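Side-chain contacts in cellulase (Xanthomonas axonopodis pv. citri, PDB 5HOS), which probably hydrolyses internal beta-1,4-glucosidic bonds of cellulose, as an endoglucanase of glycoside hydrolase family 5 built on a (beta/alpha)8 barrel: residues 78-83 against 90-95; 38-43 against 49-54; 98-103 against 108-113; 134-139 against 176-181; 121-124 against 128-131. All coordinates share one frame; numbering follows the deposited sequence.

Interaction 1 (78-83 against 90-95); sequences ERLQPR and PAQLAL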
# COMPACT_ATOMS: atom_id res chain seq x y z
N GLU A 78 4.51 15.57 -2.30
CA GLU A 78 4.97 16.95 -2.22
C GLU A 78 6.25 17.13 -1.40
O GLU A 78 7.01 18.08 -1.63
CB GLU A 78 3.87 17.86 -1.67
CG GLU A 78 2.64 17.91 -2.57
CD GLU A 78 1.59 16.86 -2.27
OE1 GLU A 78 1.83 15.92 -1.47
OE2 GLU A 78 0.49 16.97 -2.86
N ARG A 79 6.48 16.23 -0.44
CA ARG A 79 7.73 16.22 0.31
C ARG A 79 8.88 15.65 -0.52
O ARG A 79 10.00 16.14 -0.45
CB ARG A 79 7.57 15.43 1.60
CG ARG A 79 6.58 16.08 2.56
CD ARG A 79 6.59 15.46 3.93
NE ARG A 79 5.78 16.28 4.84
CZ ARG A 79 4.83 15.86 5.67
NH1 ARG A 79 4.53 14.57 5.82
NH2 ARG A 79 4.18 16.76 6.41
N LEU A 80 8.60 14.62 -1.31
CA LEU A 80 9.61 14.02 -2.17
C LEU A 80 9.90 14.84 -3.44
O LEU A 80 11.05 14.86 -3.89
CB LEU A 80 9.23 12.59 -2.54
CG LEU A 80 10.23 11.82 -3.41
CD1 LEU A 80 11.60 11.71 -2.74
CD2 LEU A 80 9.67 10.45 -3.72
N GLN A 81 8.88 15.47 -4.01
CA GLN A 81 9.02 16.26 -5.23
C GLN A 81 8.21 17.55 -5.09
O GLN A 81 7.06 17.60 -5.50
CB GLN A 81 8.59 15.47 -6.46
CG GLN A 81 8.94 16.16 -7.77
CD GLN A 81 8.41 15.44 -8.98
OE1 GLN A 81 7.32 14.87 -8.94
NE2 GLN A 81 9.16 15.48 -10.08
N PRO A 82 8.82 18.59 -4.50
CA PRO A 82 8.08 19.82 -4.18
C PRO A 82 7.56 20.63 -5.38
O PRO A 82 6.64 21.43 -5.20
CB PRO A 82 9.10 20.64 -3.37
CG PRO A 82 10.02 19.63 -2.78
CD PRO A 82 10.15 18.58 -3.86
N ARG A 83 8.12 20.43 -6.57
CA ARG A 83 7.70 21.13 -7.78
C ARG A 83 7.43 20.16 -8.90
O ARG A 83 8.19 19.21 -9.09
CB ARG A 83 8.77 22.12 -8.23
CG ARG A 83 8.97 23.26 -7.25
CD ARG A 83 10.03 24.25 -7.73
NE ARG A 83 10.21 25.31 -6.75
CZ ARG A 83 9.44 26.41 -6.64
NH1 ARG A 83 8.41 26.63 -7.45
NH2 ARG A 83 9.72 27.29 -5.68
N PRO A 90 16.59 16.27 -2.28
CA PRO A 90 17.72 15.44 -1.81
C PRO A 90 17.53 14.78 -0.44
O PRO A 90 17.79 13.58 -0.30
CB PRO A 90 18.89 16.42 -1.81
CG PRO A 90 18.56 17.39 -2.89
CD PRO A 90 17.06 17.56 -2.82
N ALA A 91 17.06 15.54 0.56
CA ALA A 91 16.88 14.98 1.90
C ALA A 91 15.81 13.89 1.97
O ALA A 91 16.00 12.86 2.62
CB ALA A 91 16.57 16.09 2.91
N GLN A 92 14.68 14.12 1.29
CA GLN A 92 13.57 13.17 1.33
C GLN A 92 13.98 11.88 0.62
O GLN A 92 13.70 10.78 1.10
CB GLN A 92 12.30 13.77 0.72
CG GLN A 92 11.01 13.07 1.14
CD GLN A 92 10.56 13.33 2.58
OE1 GLN A 92 9.76 12.57 3.11
NE2 GLN A 92 11.06 14.39 3.20
N LEU A 93 14.67 12.02 -0.52
CA LEU A 93 15.19 10.85 -1.22
C LEU A 93 16.18 10.07 -0.37
O LEU A 93 16.12 8.84 -0.32
CB LEU A 93 15.82 11.24 -2.56
CG LEU A 93 16.35 10.09 -3.42
CD1 LEU A 93 15.29 9.02 -3.68
CD2 LEU A 93 16.91 10.65 -4.72
N ALA A 94 17.09 10.77 0.31
CA ALA A 94 18.02 10.11 1.24
C ALA A 94 17.30 9.41 2.40
O ALA A 94 17.71 8.34 2.81
CB ALA A 94 19.06 11.09 1.77
N LEU A 95 16.22 10.00 2.91
CA LEU A 95 15.41 9.32 3.94
C LEU A 95 14.83 8.01 3.43
O LEU A 95 14.85 7.02 4.14
CB LEU A 95 14.30 10.22 4.48
CG LEU A 95 14.82 11.31 5.42
CD1 LEU A 95 13.83 12.47 5.50
CD2 LEU A 95 15.11 10.73 6.79

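Interaction 2 (38-43 against 49-54); sequences EIKSSQ and NIDYRY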
# COMPACT_ATOMS: atom_id res chain seq x y z
N GLU A 38 3.99 10.35 5.93
CA GLU A 38 2.88 10.91 5.16
C GLU A 38 1.98 11.87 5.94
O GLU A 38 1.15 12.56 5.34
CB GLU A 38 2.03 9.77 4.57
CG GLU A 38 0.94 9.16 5.45
CD GLU A 38 1.43 8.21 6.54
OE1 GLU A 38 2.65 8.14 6.83
OE2 GLU A 38 0.57 7.52 7.12
N ILE A 39 2.14 11.90 7.26
CA ILE A 39 1.17 12.58 8.14
C ILE A 39 1.32 14.10 8.14
O ILE A 39 2.31 14.65 7.64
CB ILE A 39 1.19 12.03 9.59
CG1 ILE A 39 2.47 12.43 10.33
CG2 ILE A 39 0.99 10.51 9.59
CD1 ILE A 39 2.52 11.95 11.76
N LYS A 40 0.30 14.76 8.70
CA LYS A 40 0.21 16.23 8.78
C LYS A 40 0.47 16.85 7.43
O LYS A 40 1.35 17.71 7.28
CB LYS A 40 1.15 16.78 9.86
CG LYS A 40 0.94 16.14 11.21
CD LYS A 40 1.49 16.97 12.35
CE LYS A 40 1.57 16.17 13.65
NZ LYS A 40 2.67 15.16 13.67
N SER A 41 -0.30 16.41 6.44
CA SER A 41 -0.04 16.78 5.05
C SER A 41 -0.23 18.26 4.73
O SER A 41 0.30 18.74 3.72
CB SER A 41 -0.89 15.92 4.09
OG SER A 41 -2.26 16.15 4.30
N SER A 42 -0.95 19.00 5.58
CA SER A 42 -1.04 20.46 5.46
C SER A 42 0.32 21.16 5.61
O SER A 42 0.49 22.27 5.13
CB SER A 42 -2.01 21.03 6.50
OG SER A 42 -1.62 20.66 7.81
N GLN A 43 1.28 20.49 6.27
CA GLN A 43 2.64 21.02 6.45
C GLN A 43 3.55 20.63 5.28
O GLN A 43 4.08 19.52 5.24
CB GLN A 43 3.23 20.54 7.78
CG GLN A 43 2.38 20.87 9.00
CD GLN A 43 2.05 22.35 9.08
OE1 GLN A 43 2.95 23.18 9.14
NE2 GLN A 43 0.76 22.69 9.06
N ASN A 49 10.87 15.04 12.12
CA ASN A 49 10.83 14.80 13.57
C ASN A 49 9.96 15.74 14.39
O ASN A 49 9.98 15.67 15.62
CB ASN A 49 12.25 14.69 14.16
CG ASN A 49 13.02 13.52 13.59
OD1 ASN A 49 12.45 12.45 13.37
ND2 ASN A 49 14.30 13.72 13.33
N ILE A 50 9.18 16.58 13.71
CA ILE A 50 8.18 17.45 14.34
C ILE A 50 6.81 17.17 13.70
O ILE A 50 5.88 16.73 14.38
CB ILE A 50 8.57 18.94 14.21
CG1 ILE A 50 9.86 19.21 15.01
CG2 ILE A 50 7.45 19.85 14.72
CD1 ILE A 50 10.56 20.51 14.69
N ASP A 51 6.70 17.42 12.39
CA ASP A 51 5.46 17.15 11.64
C ASP A 51 5.33 15.70 11.14
O ASP A 51 4.21 15.19 11.02
CB ASP A 51 5.37 18.08 10.43
CG ASP A 51 5.30 19.53 10.84
OD1 ASP A 51 4.46 19.84 11.70
OD2 ASP A 51 6.08 20.33 10.29
N TYR A 52 6.45 15.07 10.83
CA TYR A 52 6.47 13.70 10.33
C TYR A 52 7.81 13.04 10.70
O TYR A 52 8.74 13.72 11.12
CB TYR A 52 6.28 13.69 8.81
CG TYR A 52 7.44 14.28 8.02
CD1 TYR A 52 7.55 15.65 7.82
CD2 TYR A 52 8.42 13.45 7.46
CE1 TYR A 52 8.61 16.19 7.09
CE2 TYR A 52 9.48 13.98 6.74
CZ TYR A 52 9.57 15.34 6.55
OH TYR A 52 10.62 15.86 5.83
N ARG A 53 7.88 11.72 10.53
CA ARG A 53 9.06 10.92 10.90
C ARG A 53 9.23 9.76 9.93
O ARG A 53 8.27 9.34 9.28
CB ARG A 53 8.89 10.33 12.31
CG ARG A 53 7.70 9.38 12.45
CD ARG A 53 7.64 8.66 13.78
NE ARG A 53 8.65 7.60 13.92
CZ ARG A 53 9.81 7.71 14.57
NH1 ARG A 53 10.19 8.84 15.17
NH2 ARG A 53 10.63 6.65 14.62
N TYR A 54 10.46 9.25 9.85
CA TYR A 54 10.74 7.96 9.23
C TYR A 54 11.02 6.94 10.34
O TYR A 54 11.36 7.33 11.46
CB TYR A 54 11.90 8.07 8.23
CG TYR A 54 11.45 8.57 6.87
CD1 TYR A 54 11.07 9.90 6.68
CD2 TYR A 54 11.41 7.72 5.76
CE1 TYR A 54 10.64 10.36 5.44
CE2 TYR A 54 10.99 8.17 4.52
CZ TYR A 54 10.61 9.49 4.36
OH TYR A 54 10.19 9.94 3.13
O HOH W 1 5.95 22.97 9.37

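Interaction 3 (98-103 against 108-113); sequences QAVANA and MYVIVD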
# COMPACT_ATOMS: atom_id res chain seq x y z
N GLN A 98 17.57 5.49 3.16
CA GLN A 98 17.87 4.96 4.49
C GLN A 98 16.85 3.90 4.93
O GLN A 98 17.21 2.91 5.55
CB GLN A 98 17.91 6.07 5.54
CG GLN A 98 18.54 5.64 6.86
CD GLN A 98 20.03 5.31 6.73
OE1 GLN A 98 20.79 6.04 6.11
NE2 GLN A 98 20.45 4.19 7.32
N ALA A 99 15.57 4.17 4.65
CA ALA A 99 14.50 3.22 4.95
C ALA A 99 14.72 1.91 4.21
O ALA A 99 14.62 0.84 4.82
CB ALA A 99 13.13 3.80 4.59
N VAL A 100 15.06 1.99 2.93
CA VAL A 100 15.37 0.79 2.13
C VAL A 100 16.58 0.05 2.71
O VAL A 100 16.55 -1.18 2.83
CB VAL A 100 15.59 1.14 0.63
CG1 VAL A 100 16.12 -0.05 -0.16
CG2 VAL A 100 14.29 1.63 0.01
N ALA A 101 17.64 0.78 3.07
CA ALA A 101 18.82 0.17 3.69
C ALA A 101 18.48 -0.50 5.03
O ALA A 101 18.87 -1.63 5.27
CB ALA A 101 19.93 1.20 3.86
N ASN A 102 17.72 0.20 5.87
CA ASN A 102 17.25 -0.36 7.13
C ASN A 102 16.44 -1.64 6.93
O ASN A 102 16.64 -2.62 7.65
CB ASN A 102 16.39 0.65 7.90
CG ASN A 102 17.19 1.80 8.49
OD1 ASN A 102 18.40 1.73 8.63
ND2 ASN A 102 16.50 2.88 8.85
N ALA A 103 15.56 -1.63 5.94
CA ALA A 103 14.74 -2.79 5.62
C ALA A 103 15.62 -3.95 5.16
O ALA A 103 15.44 -5.09 5.62
CB ALA A 103 13.73 -2.45 4.55
N MET A 108 14.10 -7.40 4.70
CA MET A 108 12.75 -7.02 4.32
C MET A 108 12.74 -6.24 3.01
O MET A 108 13.75 -5.64 2.60
CB MET A 108 12.11 -6.17 5.43
CG MET A 108 11.98 -6.89 6.76
SD MET A 108 11.25 -5.85 8.02
CE MET A 108 9.50 -6.16 7.81
N TYR A 109 11.57 -6.27 2.36
CA TYR A 109 11.25 -5.45 1.20
C TYR A 109 10.57 -4.16 1.65
O TYR A 109 9.98 -4.13 2.74
CB TYR A 109 10.30 -6.20 0.27
CG TYR A 109 10.84 -7.50 -0.29
CD1 TYR A 109 10.65 -8.70 0.37
CD2 TYR A 109 11.52 -7.52 -1.51
CE1 TYR A 109 11.14 -9.89 -0.14
CE2 TYR A 109 12.01 -8.71 -2.03
CZ TYR A 109 11.82 -9.89 -1.34
OH TYR A 109 12.30 -11.08 -1.86
N VAL A 110 10.63 -3.12 0.82
CA VAL A 110 9.94 -1.85 1.08
C VAL A 110 9.08 -1.51 -0.12
O VAL A 110 9.58 -1.43 -1.24
CB VAL A 110 10.91 -0.68 1.36
CG1 VAL A 110 10.17 0.64 1.50
CG2 VAL A 110 11.70 -0.94 2.63
N ILE A 111 7.78 -1.30 0.13
CA ILE A 111 6.89 -0.70 -0.85
C ILE A 111 6.96 0.80 -0.63
O ILE A 111 6.59 1.28 0.45
CB ILE A 111 5.43 -1.16 -0.68
CG1 ILE A 111 5.31 -2.68 -0.80
CG2 ILE A 111 4.51 -0.46 -1.69
CD1 ILE A 111 4.04 -3.24 -0.17
N VAL A 112 7.44 1.53 -1.63
CA VAL A 112 7.38 2.98 -1.59
C VAL A 112 5.97 3.36 -2.04
O VAL A 112 5.63 3.18 -3.20
CB VAL A 112 8.44 3.64 -2.50
CG1 VAL A 112 8.29 5.16 -2.46
CG2 VAL A 112 9.84 3.22 -2.07
N ASP A 113 5.18 3.88 -1.10
CA ASP A 113 3.76 4.19 -1.33
C ASP A 113 3.62 5.70 -1.43
O ASP A 113 3.72 6.40 -0.43
CB ASP A 113 2.90 3.60 -0.19
CG ASP A 113 1.60 4.39 0.11
OD1 ASP A 113 0.98 4.96 -0.81
OD2 ASP A 113 1.21 4.41 1.30

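Interaction 4 (134-139 against 176-181); sequences TFNDLW and IDTIRK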
# COMPACT_ATOMS: atom_id res chain seq x y z
N THR A 134 2.90 15.03 -15.32
CA THR A 134 3.41 15.34 -14.00
C THR A 134 3.60 14.09 -13.12
O THR A 134 4.61 13.95 -12.42
CB THR A 134 2.50 16.37 -13.31
OG1 THR A 134 2.58 17.61 -14.04
CG2 THR A 134 2.90 16.62 -11.86
N PHE A 135 2.63 13.18 -13.19
CA PHE A 135 2.70 11.91 -12.48
C PHE A 135 3.79 11.02 -13.08
O PHE A 135 4.57 10.40 -12.33
CB PHE A 135 1.32 11.24 -12.52
CG PHE A 135 1.20 9.99 -11.68
CD1 PHE A 135 1.67 9.94 -10.36
CD2 PHE A 135 0.57 8.87 -12.20
CE1 PHE A 135 1.53 8.80 -9.60
CE2 PHE A 135 0.43 7.72 -11.44
CZ PHE A 135 0.91 7.69 -10.14
N ASN A 136 3.86 10.97 -14.40
CA ASN A 136 4.91 10.23 -15.10
C ASN A 136 6.31 10.63 -14.64
O ASN A 136 7.18 9.78 -14.46
CB ASN A 136 4.84 10.43 -16.62
CG ASN A 136 3.67 9.71 -17.27
OD1 ASN A 136 3.01 8.86 -16.68
ND2 ASN A 136 3.43 10.05 -18.53
N ASP A 137 6.53 11.94 -14.48
CA ASP A 137 7.86 12.43 -14.12
C ASP A 137 8.28 11.98 -12.72
O ASP A 137 9.43 11.62 -12.53
CB ASP A 137 7.95 13.94 -14.22
CG ASP A 137 9.34 14.44 -13.99
OD1 ASP A 137 10.19 14.25 -14.89
OD2 ASP A 137 9.61 14.96 -12.88
N LEU A 138 7.35 12.00 -11.76
CA LEU A 138 7.65 11.43 -10.43
C LEU A 138 8.16 10.00 -10.55
O LEU A 138 9.22 9.67 -10.02
CB LEU A 138 6.41 11.43 -9.52
CG LEU A 138 6.53 10.68 -8.18
CD1 LEU A 138 7.53 11.35 -7.26
CD2 LEU A 138 5.18 10.56 -7.50
N TRP A 139 7.38 9.17 -11.24
CA TRP A 139 7.71 7.74 -11.33
C TRP A 139 8.94 7.44 -12.19
O TRP A 139 9.63 6.47 -11.91
CB TRP A 139 6.49 6.88 -11.71
CG TRP A 139 5.72 6.55 -10.47
CD1 TRP A 139 4.47 6.96 -10.13
CD2 TRP A 139 6.22 5.80 -9.35
NE1 TRP A 139 4.14 6.50 -8.88
CE2 TRP A 139 5.20 5.79 -8.37
CE3 TRP A 139 7.42 5.14 -9.08
CZ2 TRP A 139 5.34 5.11 -7.15
CZ3 TRP A 139 7.57 4.47 -7.86
CH2 TRP A 139 6.53 4.46 -6.91
N ILE A 176 3.12 3.26 -15.51
CA ILE A 176 3.71 1.92 -15.69
C ILE A 176 4.65 1.92 -16.90
O ILE A 176 5.80 1.48 -16.81
CB ILE A 176 2.63 0.83 -15.86
CG1 ILE A 176 1.87 0.62 -14.54
CG2 ILE A 176 3.22 -0.50 -16.34
CD1 ILE A 176 0.52 -0.04 -14.72
N ASP A 177 4.16 2.44 -18.02
CA ASP A 177 4.98 2.52 -19.24
C ASP A 177 6.25 3.35 -19.03
O ASP A 177 7.34 2.97 -19.48
CB ASP A 177 4.16 3.07 -20.42
CG ASP A 177 3.08 2.10 -20.91
OD1 ASP A 177 3.04 0.92 -20.48
OD2 ASP A 177 2.26 2.52 -21.74
N THR A 178 6.11 4.47 -18.32
CA THR A 178 7.24 5.34 -17.99
C THR A 178 8.29 4.62 -17.15
O THR A 178 9.48 4.70 -17.43
CB THR A 178 6.74 6.59 -17.25
OG1 THR A 178 5.82 7.30 -18.09
CG2 THR A 178 7.90 7.50 -16.87
N ILE A 179 7.83 3.91 -16.13
CA ILE A 179 8.71 3.12 -15.28
C ILE A 179 9.49 2.12 -16.12
O ILE A 179 10.71 2.02 -15.98
CB ILE A 179 7.94 2.43 -14.14
CG1 ILE A 179 7.50 3.50 -13.13
CG2 ILE A 179 8.82 1.40 -13.43
CD1 ILE A 179 6.42 3.03 -12.17
N ARG A 180 8.80 1.38 -16.98
CA ARG A 180 9.45 0.35 -17.80
C ARG A 180 10.41 0.93 -18.83
O ARG A 180 11.43 0.30 -19.14
CB ARG A 180 8.42 -0.57 -18.47
CG ARG A 180 7.58 -1.42 -17.52
CD ARG A 180 8.36 -1.93 -16.31
NE ARG A 180 7.58 -2.86 -15.50
CZ ARG A 180 7.90 -3.23 -14.27
NH1 ARG A 180 9.00 -2.76 -13.68
NH2 ARG A 180 7.10 -4.06 -13.61
N LYS A 181 10.11 2.12 -19.32
CA LYS A 181 11.02 2.76 -20.27
C LYS A 181 12.37 3.11 -19.62
O LYS A 181 13.38 3.18 -20.32
CB LYS A 181 10.36 3.98 -20.94
CG LYS A 181 10.99 4.34 -22.27
CD LYS A 181 10.14 5.29 -23.10
CE LYS A 181 10.72 5.43 -24.49
NZ LYS A 181 10.08 6.54 -25.25

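Interaction 5 (121-124 against 128-131); sequences YGHT and TKVP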
# COMPACT_ATOMS: atom_id res chain seq x y z
N TYR A 121 -0.72 18.68 -4.58
CA TYR A 121 -1.18 19.94 -3.98
C TYR A 121 -2.70 20.12 -4.10
O TYR A 121 -3.19 21.21 -4.44
CB TYR A 121 -0.42 21.14 -4.57
CG TYR A 121 1.04 21.23 -4.19
CD1 TYR A 121 1.43 21.78 -2.97
CD2 TYR A 121 2.04 20.75 -5.04
CE1 TYR A 121 2.77 21.87 -2.62
CE2 TYR A 121 3.38 20.83 -4.70
CZ TYR A 121 3.75 21.39 -3.49
OH TYR A 121 5.08 21.47 -3.14
N GLY A 122 -3.44 19.04 -3.85
CA GLY A 122 -4.90 19.05 -3.88
C GLY A 122 -5.58 18.91 -5.23
O GLY A 122 -6.80 18.81 -5.28
N HIS A 123 -4.81 18.88 -6.32
CA HIS A 123 -5.37 18.81 -7.67
C HIS A 123 -5.20 17.41 -8.22
O HIS A 123 -4.11 16.83 -8.14
CB HIS A 123 -4.64 19.79 -8.58
CG HIS A 123 -4.81 21.22 -8.16
ND1 HIS A 123 -5.90 21.97 -8.53
CD2 HIS A 123 -4.03 22.02 -7.40
CE1 HIS A 123 -5.78 23.18 -8.01
NE2 HIS A 123 -4.66 23.23 -7.32
N THR A 124 -6.27 16.90 -8.81
CA THR A 124 -6.32 15.52 -9.25
C THR A 124 -5.50 15.33 -10.53
O THR A 124 -5.50 16.18 -11.43
CB THR A 124 -7.79 15.08 -9.44
OG1 THR A 124 -8.49 15.25 -8.20
CG2 THR A 124 -7.90 13.64 -9.86
N THR A 128 -6.13 19.96 -15.72
CA THR A 128 -5.22 20.83 -16.48
C THR A 128 -4.04 21.26 -15.60
O THR A 128 -2.92 21.36 -16.09
CB THR A 128 -5.96 22.04 -17.09
OG1 THR A 128 -6.65 22.75 -16.07
CG2 THR A 128 -6.96 21.56 -18.13
N LYS A 129 -4.28 21.44 -14.30
CA LYS A 129 -3.21 21.78 -13.35
C LYS A 129 -2.17 20.66 -13.17
O LYS A 129 -0.98 20.95 -13.08
CB LYS A 129 -3.83 22.15 -11.99
CG LYS A 129 -2.85 22.65 -10.94
CD LYS A 129 -2.35 24.06 -11.22
CE LYS A 129 -1.62 24.61 -10.00
NZ LYS A 129 -1.13 26.00 -10.20
N VAL A 130 -2.62 19.40 -13.14
CA VAL A 130 -1.74 18.25 -12.92
C VAL A 130 -1.96 17.23 -14.04
O VAL A 130 -2.69 16.24 -13.86
CB VAL A 130 -1.98 17.61 -11.52
CG1 VAL A 130 -1.01 16.45 -11.25
CG2 VAL A 130 -1.83 18.66 -10.43
N PRO A 131 -1.35 17.46 -15.21
CA PRO A 131 -1.52 16.48 -16.29
C PRO A 131 -0.80 15.16 -16.00
O PRO A 131 0.08 15.11 -15.14
CB PRO A 131 -0.92 17.17 -17.52
CG PRO A 131 -0.03 18.23 -16.99
CD PRO A 131 -0.57 18.64 -15.64

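Interaction 1 (78-83 against 90-95)
Leu80 and Gln92 meet where two helices of the (beta/alpha)8 barrel come together: the short helix 77-80, which follows the second barrel strand, and the start of helix 90-105, which leads back to the third. The CB of Gln92 is directed at the other segment, and the aliphatic part of the side chain lies along the backbone of Arg79 and Leu80. CG sits 3.7 Å from Leu80 CA, and CB approaches Arg79 O at 3.5 Å without any hydrogen bond between the segments. A first torsion of -160° puts CG across from the main-chain nitrogen, and the bend at the next bond (chi2 72°) carries the amide back beside Arg79, where Gln92 CD is 3.8 Å from Arg79 CB. The two polar ends then go to other partners. Gln92 OE1 bonds to the hydroxyl of Tyr54 and NE2 to that of Tyr52, so both sides of the buried amide are used and its rotation is fixed. The Arg79 chain, extended from CG to NE, leads away from the helix 90-105 segment and delivers its guanidinium to the carbonyls of Pro45, Ala37 and Ile39. On the other flank Leu80 adds van der Waals packing. One methyl, CD1, reaches past Gln92 to the next residue of the helix, lying 3.8 Å from Leu93 N and 4.2 Å from Leu93 CB.

Interaction 2 (38-43 against 49-54)
Asp51 OD2 is gripped from two directions of the chain: it accepts from a water at 2.8 Å, which also donates to Gln43 OE1 at 3.0 Å, and from the backbone N of Val47, within the connection that joins the two segments. Gln43 and Asp51 cross at about a right angle, and the methylenes of the glutamine lie on the carboxylate, CG 3.6 Å from Asp51 OD1. The main-chain oxygen of Asp51 has a direct partner. Lys40 NZ donates to Asp51 O at 3.1 Å, coming from above the carbonyl plane, 53° out of it, with a C=O...N angle of 112°. The lysine curls round this oxygen: its CG lies 3.4 Å from Asp51 O, and the bend at the last torsion (chi4 74°) turns the ammonium back toward the peptide. Ile39 adds a methylene, with CG1 3.3 Å from Asp51 O and also against CB of Tyr52. All of this belongs to the long loop after the first strand of the (beta/alpha)8 barrel, where Lys40 to Gln43 form a type I turn. Lys40 NZ is 5.4 Å from Asp51 OD1, too far for a salt bridge; their attraction would probably add only modestly to a contact made of one direct bond, one water and aliphatic packing.

Interaction 3 (98-103 against 108-113)
Val110 holds CG1 trans to its main-chain nitrogen (chi1 174°), which turns the other methyl, CG2, toward helix 98-103. CG2 lies 4.1 Å from Ala99 O, and the same methyl comes near Val100 CA. Val100 meets the valine from the flank, its CG2 4.3 Å from Val110 CB. Met108 is set differently: its CG is anti to the carbonyl carbon (chi1 -61°), which carries the thioether away from the helix and leaves only the first part of the side chain in the contact. There Met108 CB rests 3.5 Å from Ala103 O and also touches the methyl of Ala103. In the (beta/alpha)8 barrel this is a helix followed by the next strand: helix 90-105 packs on the outside of the sheet and runs nearly antiparallel to strand 109-113, with 154° between the two short axes and 7.8 Å at closest approach. The CB of Ala103 is directed at the strand, while Tyr60 of the preceding barrel helix packs on both Ala99 and Ala103, and Phe146 on Val100. The strand meanwhile pairs on both sides with neighbouring barrel strands, through residues such as Val71 and Ile153. The turn between helix and strand is closed by the backbone: Met108 N donates to Ala103 O at 2.8 Å, nearly straight at the hydrogen.

Interaction 4 (134-139 against 176-181)
Trp139 and Ile179 run alongside each other in the same direction, and the tryptophan can be followed outward along the isoleucine. CB begins the contact, 3.8 Å from Ile179 CG1 and almost as near to CD1. From CG onward the partner across the contact is the end methyl, CD1: Ile179 CD1 is 4.0 Å from Trp139 CG, equally close to CD2, and 3.9 Å from CE3. The methyl approaches the indole obliquely and follows the start of its six-membered ring. At the edge of the indole, in its plane, sits CE1 of Phe135, one turn earlier in the same helix. NE1 donates to the carbonyl of Leu156, which satisfies the buried N-H and fixes how the ring is turned, while Phe154 meets the ring with planes inclined at about 45°. At the far end, CH2 packs near the backbone O of Val112 on strand 109-114. Helices 132-145 and 165-181 are neighbours in the outer layer of the (beta/alpha)8 barrel, and here they touch through one apolar pair on the barrel side and one more polar pair nearer the surface. In the second pair Asn136 and Thr178 cross at about a right angle. The threonine hydroxyl lies against the asparagine side chain, Thr178 OG1 being 3.3 Å from Asn136 CG, yet it is bonded within its own helix, to the carbonyl of Ala174. The first torsion (chi1 -60°) sets OG1 opposite the carbonyl carbon and the methyl opposite the backbone N, and Thr178 CG2 packs 3.4 Å from Asn136 O.

Interaction 5 (121-124 against 128-131)
His123, directed at Lys129 and Val130, carries most of the contact from the first segment. Its imidazole presents one face to the aliphatic part of the lysine: Lys129 CG stands 3.8 Å from the ring centroid and 14° off the ring normal, a CH-pi contact. Rotation about the first side-chain bond (chi1 -175°) swings Lys129 CG away from the main-chain nitrogen and over the ring, and the bend that follows (chi2 73°) leads the rest of the chain away, leaving Lys129 NZ 5.3 Å from His123 NE2. The CB of the histidine is taken by the next residue, with Val130 CG2 at 3.5 Å. That same methyl lies 3.7 Å from His123 O, so the valine is packed against both main chain and side chain of one residue. Strand 123-124 pairs with strand 119-120 in a small antiparallel hairpin, part of the connection between the third strand of the (beta/alpha)8 barrel and helix 132-145; Tyr120 of the hairpin packs on Val130 as well. The CB of Thr124, next in line, is directed away, and OG1 bonds to Asp162. Its carbonyl does the touching, with Thr124 O 3.8 Å from Val130 CB. Ser127, in the link between the segments, has its OG hydrogen-bonded both to Thr124 O and to Val130 N.

How the interactions relate
From the N terminus, interaction 2 closes first, within the loop after barrel strand 29-34. Interaction 1 follows, joining helix 77-80 to the start of helix 90-105, and interaction 3 then folds the later part of that helix onto strand 109-114. Interaction 5 closes a short loop just before helix 132-145, which interaction 4 ties to helix 165-181. All five lie in series; none nests or crosses. They are nevertheless joined in space: Arg79 and Gln92 link interaction 1 to the loop of interaction 2, Gln81 binds Asp137 of interaction 4, and Tyr121 of interaction 5 reaches Glu78 and Pro82. Interactions 3 and 4 touch lightly through Val112 and Trp139.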